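Local coordinates for protein glutamate racemase (PDB 2DWU) that belongs to the Asp/Glu/hydantoin racemase family of two-domain alpha/beta enzymes and holds D-glutamic acid in a pocket between its two domains, at residues B[126-129]-B[130-134]. Numbering follows the deposited sequence.
Sequences QSNM and YEKAL
Asn-128 O receives Lys-132 N at 3.0 Å, and Met-129 O receives Ala-133 N, two i to i+4 bonds that open helix 129-137 directly after helix 122-127 ends. The break between the helices lies at Asn-128, whose phi of 60° departs from helical values. Its side chain makes no capping bond to the backbone; instead ND2 donates to Glu-131 OE2 over 2.9 Å with an N-H...O angle of 159°. The acceptor lies almost exactly in the amide plane and offers its anti lone pair, while the carboxylate stands nearly perpendicular to the amide. Glu-131 gets there with CG anti to its backbone N (chi1 -174°) and an extended chain, which sends the carboxylate back toward Asn-128. The other end of the amide works through water: one molecule donates to Asn-128 OD1 and accepts from Glu-131 N at 3.1 Å, so the amide reaches the backbone N-H of Glu-131 only through water and both its polar atoms have partners, which should fix its rotation. Just before the break, Ser-127 OG accepts from Met-129 N at 3.0 Å, closing an ST turn across the break, and also bonds to Thr-124 O. The aliphatic part of Lys-132 lies alongside the Asn-128 carbonyl, CG being 3.3 Å from Asn-128 O; its NZ hydrogen-bonds to a glycerol, probably from the crystallisation liquor. Tyr-130 instead packs on Ile-100 and Val-118, its OH making a weak hydrogen bond to Asn-78 of the D-glutamic acid pocket. The arrangement is a helix-to-helix junction with Asn at the N-cap position, an ST turn spanning the break and a water-bridged first turn, in the alpha/beta domain built on the four-stranded parallel sheet.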
ATOM      1  N   GLN B 126      11.053   5.072 -21.904  1.00 10.76           N
ATOM      2  CA  GLN B 126      10.731   4.597 -23.247  1.00 13.62           C
ATOM      3  C   GLN B 126       9.876   3.338 -23.281  1.00 12.76           C
ATOM      4  O   GLN B 126       9.165   3.098 -24.259  1.00 14.96           O
ATOM      5  CB  GLN B 126      12.016   4.414 -24.058  1.00 16.64           C
ATOM      6  CG  GLN B 126      12.710   5.749 -24.329  1.00 24.08           C
ATOM      7  CD  GLN B 126      11.834   6.728 -25.105  1.00 28.83           C
ATOM      8  OE1 GLN B 126      11.214   7.635 -24.528  1.00 31.63           O
ATOM      9  NE2 GLN B 126      11.765   6.540 -26.422  1.00 32.22           N
ATOM     10  N   SER B 127       9.907   2.539 -22.215  1.00 11.17           N
ATOM     11  CA  SER B 127       9.106   1.308 -22.155  1.00 11.11           C
ATOM     12  C   SER B 127       7.616   1.636 -22.037  1.00 10.77           C
ATOM     13  O   SER B 127       6.778   0.814 -22.385  1.00 12.28           O
ATOM     14  CB  SER B 127       9.500   0.488 -20.925  1.00 10.35           C
ATOM     15  OG  SER B 127       8.946   1.044 -19.744  1.00 10.74           O
ATOM     16  N   ASN B 128       7.340   2.840 -21.534  1.00 11.16           N
ATOM     17  CA  ASN B 128       6.007   3.353 -21.255  1.00 11.19           C
ATOM     18  C   ASN B 128       5.266   2.480 -20.245  1.00 10.37           C
ATOM     19  O   ASN B 128       4.041   2.496 -20.176  1.00 11.48           O
ATOM     20  CB  ASN B 128       5.165   3.495 -22.529  1.00 13.64           C
ATOM     21  CG  ASN B 128       4.118   4.597 -22.385  1.00 14.67           C
ATOM     22  OD1 ASN B 128       4.391   5.655 -21.795  1.00 16.73           O
ATOM     23  ND2 ASN B 128       2.928   4.362 -22.925  1.00 17.35           N
ATOM     24  N   MET B 129       6.009   1.715 -19.444  0.50  9.97           N
ATOM     25  CA  MET B 129       5.354   0.832 -18.481  0.50  9.69           C
ATOM     26  C   MET B 129       4.553   1.580 -17.419  0.50  9.52           C
ATOM     27  O   MET B 129       3.528   1.076 -16.950  0.50  9.03           O
ATOM     28  CB  MET B 129       6.365  -0.106 -17.799  0.50 10.20           C
ATOM     29  CG  MET B 129       5.696  -1.068 -16.818  0.50 10.14           C
ATOM     30  SD  MET B 129       6.760  -2.377 -16.185  0.50 12.92           S
ATOM     31  CE  MET B 129       7.026  -3.214 -17.685  0.50 11.45           C
ATOM     32  N   TYR B 130       5.010   2.767 -17.021  1.00  8.43           N
ATOM     33  CA  TYR B 130       4.265   3.519 -16.023  1.00  9.15           C
ATOM     34  C   TYR B 130       2.904   3.926 -16.542  1.00  9.13           C
ATOM     35  O   TYR B 130       1.912   3.717 -15.855  1.00  9.79           O
ATOM     36  CB  TYR B 130       5.044   4.739 -15.542  1.00  7.11           C
ATOM     37  CG  TYR B 130       5.954   4.401 -14.382  1.00  7.68           C
ATOM     38  CD1 TYR B 130       5.431   4.221 -13.108  1.00  6.43           C
ATOM     39  CD2 TYR B 130       7.330   4.242 -14.574  1.00  7.81           C
ATOM     40  CE1 TYR B 130       6.278   3.886 -12.017  1.00  7.50           C
ATOM     41  CE2 TYR B 130       8.163   3.915 -13.516  1.00  7.76           C
ATOM     42  CZ  TYR B 130       7.646   3.738 -12.256  1.00  7.90           C
ATOM     43  OH  TYR B 130       8.515   3.400 -11.238  1.00  6.67           O
ATOM     44  N   GLU B 131       2.838   4.485 -17.755  1.00  8.99           N
ATOM     45  CA  GLU B 131       1.541   4.868 -18.304  1.00 10.30           C
ATOM     46  C   GLU B 131       0.667   3.628 -18.473  1.00  9.72           C
ATOM     47  O   GLU B 131      -0.531   3.665 -18.138  1.00 10.06           O
ATOM     48  CB  GLU B 131       1.701   5.572 -19.659  1.00 13.04           C
ATOM     49  CG  GLU B 131       0.363   6.110 -20.160  1.00 17.88           C
ATOM     50  CD  GLU B 131       0.477   6.977 -21.396  1.00 21.96           C
ATOM     51  OE1 GLU B 131      -0.260   7.982 -21.470  1.00 24.94           O
ATOM     52  OE2 GLU B 131       1.280   6.662 -22.289  1.00 24.28           O
ATOM     53  N   LYS B 132       1.245   2.535 -18.965  1.00  9.74           N
ATOM     54  CA  LYS B 132       0.460   1.324 -19.149  1.00 10.77           C
ATOM     55  C   LYS B 132      -0.056   0.773 -17.823  1.00 10.90           C
ATOM     56  O   LYS B 132      -1.206   0.363 -17.736  1.00 11.68           O
ATOM     57  CB  LYS B 132       1.265   0.264 -19.887  1.00 12.19           C
ATOM     58  CG  LYS B 132       1.547   0.694 -21.325  1.00 15.33           C
ATOM     59  CD  LYS B 132       2.083  -0.421 -22.153  1.00 21.54           C
ATOM     60  CE  LYS B 132       3.457  -0.843 -21.735  1.00 24.37           C
ATOM     61  NZ  LYS B 132       3.873  -2.053 -22.536  1.00 26.40           N
ATOM     62  N   ALA B 133       0.779   0.783 -16.784  1.00  8.70           N
ATOM     63  CA  ALA B 133       0.326   0.282 -15.492  1.00  8.08           C
ATOM     64  C   ALA B 133      -0.766   1.157 -14.903  1.00  7.09           C
ATOM     65  O   ALA B 133      -1.742   0.652 -14.323  1.00  9.04           O
ATOM     66  CB  ALA B 133       1.508   0.197 -14.512  1.00  7.06           C
ATOM     67  N   LEU B 134      -0.578   2.466 -15.008  1.00  7.63           N
ATOM     68  CA  LEU B 134      -1.556   3.387 -14.482  1.00  7.17           C
ATOM     69  C   LEU B 134      -2.894   3.233 -15.194  1.00  8.24           C
ATOM     70  O   LEU B 134      -3.937   3.173 -14.534  1.00  8.72           O
ATOM     71  CB  LEU B 134      -1.052   4.826 -14.600  1.00  5.30           C
ATOM     72  CG  LEU B 134       0.012   5.178 -13.533  1.00  6.83           C
ATOM     73  CD1 LEU B 134       0.798   6.441 -13.933  1.00  7.85           C
ATOM     74  CD2 LEU B 134      -0.717   5.368 -12.202  1.00  8.94           C
TER
HETATM   75  O   HOH W   1       5.250   5.885 -18.999  1.00 10.73           O